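Local coordinates for protein putative histidinol-phosphate aminotransferase (Erwinia carotovora atroseptica, PDB 3LY1) that binds pyridoxal 5'-phosphate and probably acts as a transaminase of the histidinol-phosphate aminotransferase type, at residues T174-F185 with E203-I214; L91-E99 with L132-S140. All blocks are in the same frame, centred on the assembly; numbering follows the deposited sequence.

Contact 1. Residues T174-F185 with E203-I214; sequences TMFIVDEAYAEF and ENIILLKTFSKI. With PLP (pyridoxal-5'-phosphate), chain E.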
loop_
_atom_site.group_PDB
_atom_site.type_symbol
_atom_site.label_atom_id
_atom_site.label_comp_id
_atom_site.label_asym_id
_atom_site.label_seq_id
_atom_site.Cartn_x
_atom_site.Cartn_y
_atom_site.Cartn_z
ATOM N N THR A 174 18.877 4.692 -20.243
ATOM C CA THR A 174 19.164 4.802 -18.821
ATOM C C THR A 174 18.081 5.613 -18.113
ATOM O O THR A 174 17.748 6.706 -18.543
ATOM C CB THR A 174 20.578 5.427 -18.600
ATOM O OG1 THR A 174 21.560 4.611 -19.280
ATOM C CG2 THR A 174 20.928 5.520 -17.107
HETATM N N MSE A 175 17.528 5.035 -17.052
HETATM C CA MSE A 175 16.566 5.711 -16.175
HETATM C C MSE A 175 17.234 5.926 -14.824
HETATM O O MSE A 175 17.837 4.982 -14.272
HETATM C CB MSE A 175 15.312 4.848 -16.017
HETATM C CG MSE A 175 14.312 5.324 -14.988
HETATM SE SE MSE A 175 13.655 7.089 -15.490
HETATM C CE MSE A 175 12.320 6.682 -16.752
ATOM N N PHE A 176 17.109 7.143 -14.287
ATOM C CA PHE A 176 17.686 7.510 -13.017
ATOM C C PHE A 176 16.550 7.539 -12.017
ATOM O O PHE A 176 15.541 8.196 -12.249
ATOM C CB PHE A 176 18.343 8.899 -13.076
ATOM C CG PHE A 176 19.590 8.938 -13.870
ATOM C CD1 PHE A 176 19.545 9.117 -15.244
ATOM C CD2 PHE A 176 20.825 8.751 -13.246
ATOM C CE1 PHE A 176 20.730 9.089 -16.003
ATOM C CE2 PHE A 176 22.001 8.735 -13.989
ATOM C CZ PHE A 176 21.965 8.874 -15.358
ATOM N N ILE A 177 16.700 6.809 -10.922
ATOM C CA ILE A 177 15.813 6.924 -9.774
ATOM C C ILE A 177 16.590 7.663 -8.684
ATOM O O ILE A 177 17.622 7.183 -8.209
ATOM C CB ILE A 177 15.380 5.550 -9.231
ATOM C CG1 ILE A 177 14.653 4.694 -10.286
ATOM C CG2 ILE A 177 14.507 5.710 -7.961
ATOM C CD1 ILE A 177 14.538 3.201 -9.904
ATOM N N VAL A 178 16.078 8.816 -8.260
ATOM C CA VAL A 178 16.723 9.633 -7.263
ATOM C C VAL A 178 15.829 9.678 -6.033
ATOM O O VAL A 178 14.682 10.128 -6.110
ATOM C CB VAL A 178 17.015 11.099 -7.759
ATOM C CG1 VAL A 178 17.869 11.854 -6.754
ATOM C CG2 VAL A 178 17.681 11.106 -9.164
ATOM N N ASP A 179 16.357 9.172 -4.916
ATOM C CA ASP A 179 15.597 8.927 -3.690
ATOM C C ASP A 179 15.977 9.989 -2.682
ATOM O O ASP A 179 17.056 9.942 -2.095
ATOM C CB ASP A 179 15.864 7.475 -3.200
ATOM C CG ASP A 179 15.047 7.077 -1.974
ATOM O OD1 ASP A 179 14.499 7.994 -1.259
ATOM O OD2 ASP A 179 14.979 5.815 -1.707
ATOM N N GLU A 180 15.084 10.964 -2.497
ATOM C CA GLU A 180 15.342 12.085 -1.626
ATOM C C GLU A 180 14.538 12.007 -0.340
ATOM O O GLU A 180 14.099 13.030 0.178
ATOM C CB GLU A 180 15.072 13.372 -2.383
ATOM C CG GLU A 180 16.033 13.546 -3.601
ATOM C CD GLU A 180 15.893 14.887 -4.356
ATOM O OE1 GLU A 180 15.081 15.774 -3.967
ATOM O OE2 GLU A 180 16.636 15.041 -5.360
ATOM N N ALA A 181 14.374 10.786 0.187
ATOM C CA ALA A 181 13.687 10.534 1.463
ATOM C C ALA A 181 14.102 11.531 2.531
ATOM O O ALA A 181 13.246 12.085 3.212
ATOM C CB ALA A 181 13.959 9.087 1.940
ATOM N N TYR A 182 15.411 11.780 2.677
ATOM C CA TYR A 182 15.909 12.595 3.801
ATOM C C TYR A 182 16.260 14.047 3.461
ATOM O O TYR A 182 16.947 14.721 4.242
ATOM C CB TYR A 182 17.122 11.911 4.457
ATOM C CG TYR A 182 16.839 10.488 4.919
ATOM C CD1 TYR A 182 16.203 10.220 6.118
ATOM C CD2 TYR A 182 17.208 9.416 4.136
ATOM C CE1 TYR A 182 15.913 8.895 6.496
ATOM C CE2 TYR A 182 16.946 8.103 4.524
ATOM C CZ TYR A 182 16.294 7.852 5.702
ATOM O OH TYR A 182 16.008 6.537 6.064
ATOM N N ALA A 183 15.816 14.526 2.309
ATOM C CA ALA A 183 16.382 15.758 1.722
ATOM C C ALA A 183 16.086 17.024 2.539
ATOM O O ALA A 183 16.914 17.914 2.593
ATOM C CB ALA A 183 15.918 15.944 0.290
ATOM N N GLU A 184 14.953 17.090 3.225
ATOM C CA GLU A 184 14.638 18.292 4.003
ATOM C C GLU A 184 15.536 18.554 5.230
ATOM O O GLU A 184 15.572 19.665 5.756
ATOM C CB GLU A 184 13.159 18.303 4.407
ATOM C CG GLU A 184 12.182 18.435 3.217
ATOM C CD GLU A 184 11.787 17.112 2.549
ATOM O OE1 GLU A 184 12.394 16.061 2.824
ATOM O OE2 GLU A 184 10.857 17.133 1.712
ATOM N N PHE A 185 16.273 17.551 5.672
ATOM C CA PHE A 185 17.211 17.699 6.779
ATOM C C PHE A 185 18.538 18.326 6.347
ATOM O O PHE A 185 19.345 18.682 7.205
ATOM C CB PHE A 185 17.510 16.325 7.378
ATOM C CG PHE A 185 16.340 15.680 8.054
ATOM C CD1 PHE A 185 15.842 16.181 9.237
ATOM C CD2 PHE A 185 15.781 14.527 7.542
ATOM C CE1 PHE A 185 14.769 15.575 9.874
ATOM C CE2 PHE A 185 14.721 13.913 8.161
ATOM C CZ PHE A 185 14.202 14.434 9.337
ATOM N N GLU A 203 12.784 13.357 -19.061
ATOM C CA GLU A 203 12.079 12.103 -19.221
ATOM C C GLU A 203 12.865 10.892 -18.697
ATOM O O GLU A 203 12.400 9.768 -18.813
ATOM C CB GLU A 203 11.744 11.920 -20.705
ATOM C CG GLU A 203 10.941 13.137 -21.243
ATOM C CD GLU A 203 10.481 13.027 -22.690
ATOM O OE1 GLU A 203 10.288 11.903 -23.193
ATOM O OE2 GLU A 203 10.303 14.098 -23.311
ATOM N N ASN A 204 14.046 11.133 -18.109
ATOM C CA ASN A 204 14.905 10.070 -17.614
ATOM C C ASN A 204 15.138 10.133 -16.101
ATOM O O ASN A 204 16.139 9.600 -15.600
ATOM C CB ASN A 204 16.229 10.072 -18.384
ATOM C CG ASN A 204 17.117 11.298 -18.102
ATOM O OD1 ASN A 204 16.662 12.322 -17.629
ATOM N ND2 ASN A 204 18.394 11.191 -18.463
ATOM N N ILE A 205 14.225 10.775 -15.371
ATOM C CA ILE A 205 14.349 10.884 -13.923
ATOM C C ILE A 205 13.048 10.522 -13.220
ATOM O O ILE A 205 12.001 11.068 -13.559
ATOM C CB ILE A 205 14.661 12.329 -13.438
ATOM C CG1 ILE A 205 15.788 12.974 -14.229
ATOM C CG2 ILE A 205 14.923 12.311 -11.916
ATOM C CD1 ILE A 205 16.049 14.482 -13.889
ATOM N N ILE A 206 13.144 9.637 -12.221
ATOM C CA ILE A 206 12.098 9.379 -11.209
ATOM C C ILE A 206 12.646 9.902 -9.856
ATOM O O ILE A 206 13.687 9.457 -9.357
ATOM C CB ILE A 206 11.744 7.825 -11.148
ATOM C CG1 ILE A 206 11.206 7.326 -12.494
ATOM C CG2 ILE A 206 10.787 7.477 -9.987
ATOM C CD1 ILE A 206 11.349 5.729 -12.736
ATOM N N LEU A 207 11.963 10.890 -9.305
ATOM C CA LEU A 207 12.207 11.373 -7.961
ATOM C C LEU A 207 11.248 10.682 -7.032
ATOM O O LEU A 207 10.029 10.668 -7.263
ATOM C CB LEU A 207 11.979 12.866 -7.887
ATOM C CG LEU A 207 11.980 13.561 -6.533
ATOM C CD1 LEU A 207 13.306 13.310 -5.788
ATOM C CD2 LEU A 207 11.736 15.037 -6.748
ATOM N N LEU A 208 11.784 10.131 -5.966
ATOM C CA LEU A 208 10.968 9.493 -4.939
ATOM C C LEU A 208 11.086 10.290 -3.664
ATOM O O LEU A 208 12.216 10.666 -3.237
ATOM C CB LEU A 208 11.425 8.075 -4.701
ATOM C CG LEU A 208 11.286 7.093 -5.861
ATOM C CD1 LEU A 208 11.884 5.811 -5.451
ATOM C CD2 LEU A 208 9.796 6.936 -6.373
ATOM N N LYS A 209 9.918 10.524 -3.067
ATOM C CA LYS A 209 9.824 11.228 -1.804
ATOM C C LYS A 209 8.817 10.546 -0.888
ATOM O O LYS A 209 8.030 9.693 -1.315
ATOM C CB LYS A 209 9.515 12.728 -2.020
ATOM C CG LYS A 209 10.781 13.536 -2.475
ATOM C CD LYS A 209 10.562 15.043 -2.589
ATOM C CE LYS A 209 10.383 15.683 -1.202
ATOM N NZ LYS A 209 11.676 15.788 -0.427
ATOM N N THR A 210 8.892 10.875 0.399
ATOM C CA THR A 210 8.092 10.205 1.427
ATOM C C THR A 210 7.700 11.214 2.502
ATOM O O THR A 210 8.396 12.184 2.682
ATOM C CB THR A 210 8.851 9.036 2.067
ATOM O OG1 THR A 210 7.984 8.342 2.985
ATOM C CG2 THR A 210 10.112 9.518 2.769
ATOM N N PHE A 211 6.582 10.967 3.191
ATOM C CA PHE A 211 6.189 11.710 4.403
ATOM C C PHE A 211 6.733 11.063 5.707
ATOM O O PHE A 211 6.413 11.500 6.822
ATOM C CB PHE A 211 4.671 11.824 4.462
ATOM C CG PHE A 211 4.087 12.857 3.530
ATOM C CD1 PHE A 211 3.851 12.592 2.178
ATOM C CD2 PHE A 211 3.772 14.099 4.006
ATOM C CE1 PHE A 211 3.301 13.576 1.347
ATOM C CE2 PHE A 211 3.203 15.084 3.183
ATOM C CZ PHE A 211 2.973 14.822 1.854
ATOM N N SER A 212 7.516 10.002 5.566
ATOM C CA SER A 212 7.927 9.162 6.681
ATOM C C SER A 212 9.027 9.812 7.557
ATOM O O SER A 212 9.261 9.334 8.645
ATOM C CB SER A 212 8.428 7.810 6.185
ATOM O OG SER A 212 7.398 6.998 5.686
ATOM N N LYS A 213 9.690 10.869 7.086
ATOM C CA LYS A 213 10.912 11.374 7.755
ATOM C C LYS A 213 10.718 12.784 8.319
ATOM O O LYS A 213 10.238 12.904 9.435
ATOM C CB LYS A 213 12.131 11.236 6.848
ATOM C CG LYS A 213 12.292 9.824 6.194
ATOM C CD LYS A 213 12.522 8.684 7.174
ATOM C CE LYS A 213 12.552 7.317 6.506
ATOM N NZ LYS A 213 12.793 6.205 7.485
ATOM N N ILE A 214 10.989 13.844 7.572
ATOM C CA ILE A 214 10.786 15.191 8.145
ATOM C C ILE A 214 9.339 15.340 8.660
ATOM O O ILE A 214 9.117 15.929 9.737
ATOM C CB ILE A 214 11.152 16.346 7.160
ATOM C CG1 ILE A 214 11.195 17.704 7.884
ATOM C CG2 ILE A 214 10.208 16.421 6.013
ATOM C CD1 ILE A 214 12.565 18.154 8.268
HETATM N N1 PLP E . 14.259 5.413 0.817
HETATM C C2 PLP E . 15.220 5.470 1.806
HETATM C C2A PLP E . 16.587 6.002 1.454
HETATM C C3 PLP E . 14.897 5.001 3.079
HETATM O O3 PLP E . 15.848 5.040 4.047
HETATM C C4 PLP E . 13.607 4.485 3.333
HETATM C C4A PLP E . 13.197 4.097 4.731
HETATM O O4A PLP E . 13.967 3.355 5.319
HETATM C C5 PLP E . 12.650 4.426 2.313
HETATM C C6 PLP E . 13.019 4.889 1.049
HETATM C C5A PLP E . 11.260 3.868 2.526
HETATM O O4P PLP E . 10.465 4.589 3.486
HETATM P P PLP E . 8.877 4.674 3.346
HETATM O O1P PLP E . 8.300 3.452 2.703
HETATM O O2P PLP E . 8.698 5.924 2.528
HETATM O O3P PLP E . 8.455 4.858 4.795
HETATM O O HOH W 1 19.250 8.768 -19.776
HETATM O O HOH W 2 13.660 16.722 -2.061
HETATM O O HOH W 3 11.090 12.757 1.218
HETATM O O HOH W 4 12.120 13.985 4.662
HETATM O O HOH W 5 9.217 14.892 2.174
#
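Ile177 and Leu208 meet on one face of two parallel strands, CG2 of the isoleucine 3.6 Å from CD1 of the leucine. Farther back on this face, the side chain of Ile206 crosses that of Met175, a selenomethionine, at about a right angle, Ile206 CD1 being 3.7 Å from Met175 CG in one of its two conformers. On the reverse face Val178 CG2 lies 4.1 Å from Ile205 CG2; branched residues like these suit interior strands covered on both sides. A parallel ladder joins the backbones from Phe176 to Glu180, with Val178 N to Ile206 O at 2.7 Å and nearly straight (173°).

At the C-terminal ends of the strands and in the loops after them, the surroundings turn polar and meet the cofactor. With CG anti to the backbone N (chi1 -176°), Asp179 directs OD2 to N1 of pyridoxal phosphate, 2.7 Å away, while OD1 takes Ala181 N in an Asx turn; Tyr146 also bonds OD2. Tyr182 OH shares a 2.5 Å hydrogen bond with cofactor O3, and the short hydroxyl side chains of Thr210 and Ser212 donate to the phosphate. Lys213 NZ stands 3.5 Å from cofactor C4A, unlinked here; in this fold such a lysine typically forms the Schiff base. In one of its two modelled conformers, Lys209 NZ makes a 2.7 Å salt bridge to Glu184 OE2.

Strand 143-148 continues the sheet beside 174-179, and antiparallel strand 223-226 beside 205-210; helix 76-88 covers Ile177 and Leu208, helix 195-199 Ile205 and Leu207.

Contact 2. Residues L91-E99 with L132-S140; sequences LEAQLVIPE and LKAAVAAYS. With EDO (1,2-ethanediol), chain G.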
loop_
_atom_site.group_PDB
_atom_site.type_symbol
_atom_site.label_atom_id
_atom_site.label_comp_id
_atom_site.label_asym_id
_atom_site.label_seq_id
_atom_site.Cartn_x
_atom_site.Cartn_y
_atom_site.Cartn_z
ATOM N N LEU A 91 14.898 -8.691 -18.526
ATOM C CA LEU A 91 15.986 -9.665 -18.298
ATOM C C LEU A 91 17.316 -9.139 -18.860
ATOM O O LEU A 91 18.363 -9.602 -18.427
ATOM C CB LEU A 91 15.646 -11.069 -18.839
ATOM C CG LEU A 91 14.632 -11.922 -18.034
ATOM C CD1 LEU A 91 14.499 -13.341 -18.693
ATOM C CD2 LEU A 91 14.958 -12.022 -16.508
ATOM N N GLU A 92 17.256 -8.143 -19.754
ATOM C CA GLU A 92 18.485 -7.578 -20.323
ATOM C C GLU A 92 19.033 -6.360 -19.536
ATOM O O GLU A 92 20.184 -5.959 -19.734
ATOM C CB GLU A 92 18.281 -7.253 -21.804
ATOM C CG GLU A 92 18.100 -8.497 -22.697
ATOM C CD GLU A 92 16.793 -9.255 -22.445
ATOM O OE1 GLU A 92 15.755 -8.623 -22.124
ATOM O OE2 GLU A 92 16.805 -10.501 -22.581
ATOM N N ALA A 93 18.233 -5.819 -18.613
ATOM C CA ALA A 93 18.611 -4.646 -17.812
ATOM C C ALA A 93 19.577 -4.916 -16.634
ATOM O O ALA A 93 19.633 -6.020 -16.046
ATOM C CB ALA A 93 17.362 -3.981 -17.295
ATOM N N GLN A 94 20.368 -3.903 -16.313
ATOM C CA GLN A 94 21.224 -3.939 -15.126
ATOM C C GLN A 94 20.777 -2.819 -14.197
ATOM O O GLN A 94 20.295 -1.792 -14.662
ATOM C CB GLN A 94 22.707 -3.754 -15.470
ATOM C CG GLN A 94 23.087 -2.348 -15.915
ATOM C CD GLN A 94 24.605 -2.068 -15.985
ATOM O OE1 GLN A 94 24.999 -1.071 -16.583
ATOM N NE2 GLN A 94 25.428 -2.931 -15.420
ATOM N N LEU A 95 20.933 -3.030 -12.902
ATOM C CA LEU A 95 20.788 -1.954 -11.925
ATOM C C LEU A 95 22.213 -1.530 -11.556
ATOM O O LEU A 95 23.027 -2.382 -11.211
ATOM C CB LEU A 95 20.065 -2.457 -10.666
ATOM C CG LEU A 95 20.058 -1.517 -9.467
ATOM C CD1 LEU A 95 19.074 -0.427 -9.747
ATOM C CD2 LEU A 95 19.708 -2.258 -8.151
ATOM N N VAL A 96 22.488 -0.236 -11.627
ATOM C CA VAL A 96 23.794 0.341 -11.260
ATOM C C VAL A 96 23.611 1.103 -9.954
ATOM O O VAL A 96 22.772 2.016 -9.863
ATOM C CB VAL A 96 24.367 1.262 -12.358
ATOM C CG1 VAL A 96 25.686 1.899 -11.892
ATOM C CG2 VAL A 96 24.611 0.463 -13.660
ATOM N N ILE A 97 24.363 0.679 -8.933
ATOM C CA ILE A 97 24.272 1.263 -7.579
ATOM C C ILE A 97 25.677 1.355 -6.962
ATOM O O ILE A 97 26.598 0.538 -7.318
ATOM C CB ILE A 97 23.387 0.419 -6.605
ATOM C CG1 ILE A 97 23.554 -1.103 -6.825
ATOM C CG2 ILE A 97 21.860 0.824 -6.718
ATOM C CD1 ILE A 97 23.033 -1.989 -5.625
ATOM N N PRO A 98 25.848 2.280 -6.029
ATOM C CA PRO A 98 26.968 2.270 -5.082
ATOM C C PRO A 98 26.881 1.015 -4.235
ATOM O O PRO A 98 25.778 0.531 -3.988
ATOM C CB PRO A 98 26.731 3.524 -4.215
ATOM C CG PRO A 98 25.752 4.349 -4.974
ATOM C CD PRO A 98 24.893 3.365 -5.700
ATOM N N GLU A 99 28.019 0.498 -3.798
ATOM C CA GLU A 99 28.055 -0.771 -3.098
ATOM C C GLU A 99 27.332 -0.654 -1.751
ATOM O O GLU A 99 26.758 -1.646 -1.273
ATOM C CB GLU A 99 29.497 -1.254 -2.905
ATOM C CG GLU A 99 29.601 -2.592 -2.209
ATOM C CD GLU A 99 30.975 -3.211 -2.307
ATOM O OE1 GLU A 99 31.915 -2.545 -2.809
ATOM O OE2 GLU A 99 31.102 -4.371 -1.862
ATOM N N LEU A 132 30.199 4.861 -11.509
ATOM C CA LEU A 132 28.797 4.625 -11.852
ATOM C C LEU A 132 28.526 5.002 -13.317
ATOM O O LEU A 132 27.871 4.265 -14.049
ATOM C CB LEU A 132 27.874 5.399 -10.897
ATOM C CG LEU A 132 27.937 4.973 -9.413
ATOM C CD1 LEU A 132 27.591 6.096 -8.442
ATOM C CD2 LEU A 132 27.062 3.766 -9.158
ATOM N N LYS A 133 29.025 6.154 -13.743
ATOM C CA LYS A 133 28.928 6.547 -15.147
ATOM C C LYS A 133 29.543 5.507 -16.057
ATOM O O LYS A 133 28.969 5.203 -17.071
ATOM C CB LYS A 133 29.658 7.829 -15.431
ATOM C CG LYS A 133 29.074 9.078 -14.882
ATOM C CD LYS A 133 30.056 10.197 -15.280
ATOM C CE LYS A 133 29.619 11.548 -14.793
ATOM N NZ LYS A 133 30.583 12.619 -15.241
ATOM N N ALA A 134 30.730 5.022 -15.701
ATOM C CA ALA A 134 31.478 4.030 -16.508
ATOM C C ALA A 134 30.718 2.689 -16.591
ATOM O O ALA A 134 30.749 1.985 -17.622
ATOM C CB ALA A 134 32.895 3.828 -15.913
ATOM N N ALA A 135 30.059 2.322 -15.503
ATOM C CA ALA A 135 29.272 1.080 -15.443
ATOM C C ALA A 135 28.111 1.134 -16.412
ATOM O O ALA A 135 27.805 0.116 -17.053
ATOM C CB ALA A 135 28.757 0.843 -14.025
ATOM N N VAL A 136 27.460 2.302 -16.530
ATOM C CA VAL A 136 26.401 2.503 -17.533
ATOM C C VAL A 136 26.952 2.554 -18.956
ATOM O O VAL A 136 26.402 1.898 -19.861
ATOM C CB VAL A 136 25.602 3.802 -17.241
ATOM C CG1 VAL A 136 24.661 4.180 -18.399
ATOM C CG2 VAL A 136 24.801 3.660 -15.939
ATOM N N ALA A 137 28.036 3.323 -19.154
ATOM C CA ALA A 137 28.595 3.529 -20.487
ATOM C C ALA A 137 29.101 2.201 -21.046
ATOM O O ALA A 137 29.040 1.979 -22.287
ATOM C CB ALA A 137 29.743 4.612 -20.450
ATOM N N ALA A 138 29.559 1.300 -20.173
ATOM C CA ALA A 138 30.168 0.032 -20.621
ATOM C C ALA A 138 29.134 -1.032 -20.967
ATOM O O ALA A 138 29.488 -2.054 -21.530
ATOM C CB ALA A 138 31.150 -0.516 -19.554
ATOM N N TYR A 139 27.859 -0.776 -20.665
ATOM C CA TYR A 139 26.803 -1.782 -20.796
ATOM C C TYR A 139 25.876 -1.462 -21.975
ATOM O O TYR A 139 25.197 -0.442 -21.985
ATOM C CB TYR A 139 26.036 -1.832 -19.476
ATOM C CG TYR A 139 25.101 -2.996 -19.345
ATOM C CD1 TYR A 139 25.592 -4.273 -19.094
ATOM C CD2 TYR A 139 23.723 -2.823 -19.439
ATOM C CE1 TYR A 139 24.742 -5.355 -18.943
ATOM C CE2 TYR A 139 22.852 -3.908 -19.294
ATOM C CZ TYR A 139 23.373 -5.171 -19.044
ATOM O OH TYR A 139 22.531 -6.256 -18.887
ATOM N N SER A 140 25.845 -2.342 -22.977
ATOM C CA SER A 140 25.044 -2.115 -24.180
ATOM C C SER A 140 23.524 -2.195 -23.935
ATOM O O SER A 140 22.742 -1.632 -24.682
ATOM C CB SER A 140 25.474 -3.085 -25.316
ATOM O OG SER A 140 25.520 -4.444 -24.857
HETATM C C1 EDO G . 22.805 -1.993 -1.504
HETATM O O1 EDO G . 21.974 -2.858 -2.294
HETATM C C2 EDO G . 23.143 -2.526 -0.096
HETATM O O2 EDO G . 24.366 -1.897 0.411
#
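In the beta-alpha-beta crossover from strand 115-119 to strand 143-148, helix 129-137 passes over the strand lying between them, 94-98, and Val96 packs into the row of Leu132, Ala135 and Val136. The two branches of Val96 divide the work: CG1 lies 3.6 Å from Leu132 CD2 and 3.9 Å from Ala135 CB, while CG2 meets Val136 CG2, also at 3.9 Å, the two valines crossing at about a right angle. Small Ala135 lets the helix backbone come near the strand, and the longer Leu132 reaches past Val96 so that CD2 also rests 4.1 Å from Pro98 CD.

Strand 94-98 and helix 132-137 run almost antiparallel, 169° between their directions, with axes 8.6 Å apart. This is the layering of the large domain in fold type I pyridoxal-phosphate enzymes, where a mostly parallel sheet carries helices on both faces.

Tyr139, in the segment that follows the helix, closes the contact. CG anti to the backbone N (chi1 -168°) sends its ring across toward the start of the strand, where Gln94 lies over one face. The glutamine CG is 3.9 Å from the ring centroid, and the amide stacks with planes 21° apart; a glutamine suits the place, its methylenes and flat amide lying against the ring. At the ring's edge, OH donates to Glu92 O at 2.5 Å, arriving from above the carbonyl plane, so the phenol ties this segment to the loop before the strand. Trp166 of helix 160-168 also touches Leu132 and Val136, while Met121 and Phe127 touch Pro98.

Contacts 1 and 2 belong to one mixed sheet: strand 143-148 lies between strand 174-179 of contact 1 and strand 94-98 of contact 2. Their centres are about 20 Å apart, yet they touch where Thr174 OG1, hydrogen-bonded to Ala172 O, packs 3.3 Å from Val136 CG1, at the start of one strand and on the helix that covers the other. Contact 1 supplies part of the cofactor site; Ser77, Ser78, Asn152, Arg221 and Tyr48 of the second subunit add to it. Contact 2 lies toward the sheet's margin; the side chain of Ile97 is about 11 Å from the cofactor and about 8 Å from that of Tyr102, another cofactor-binding residue.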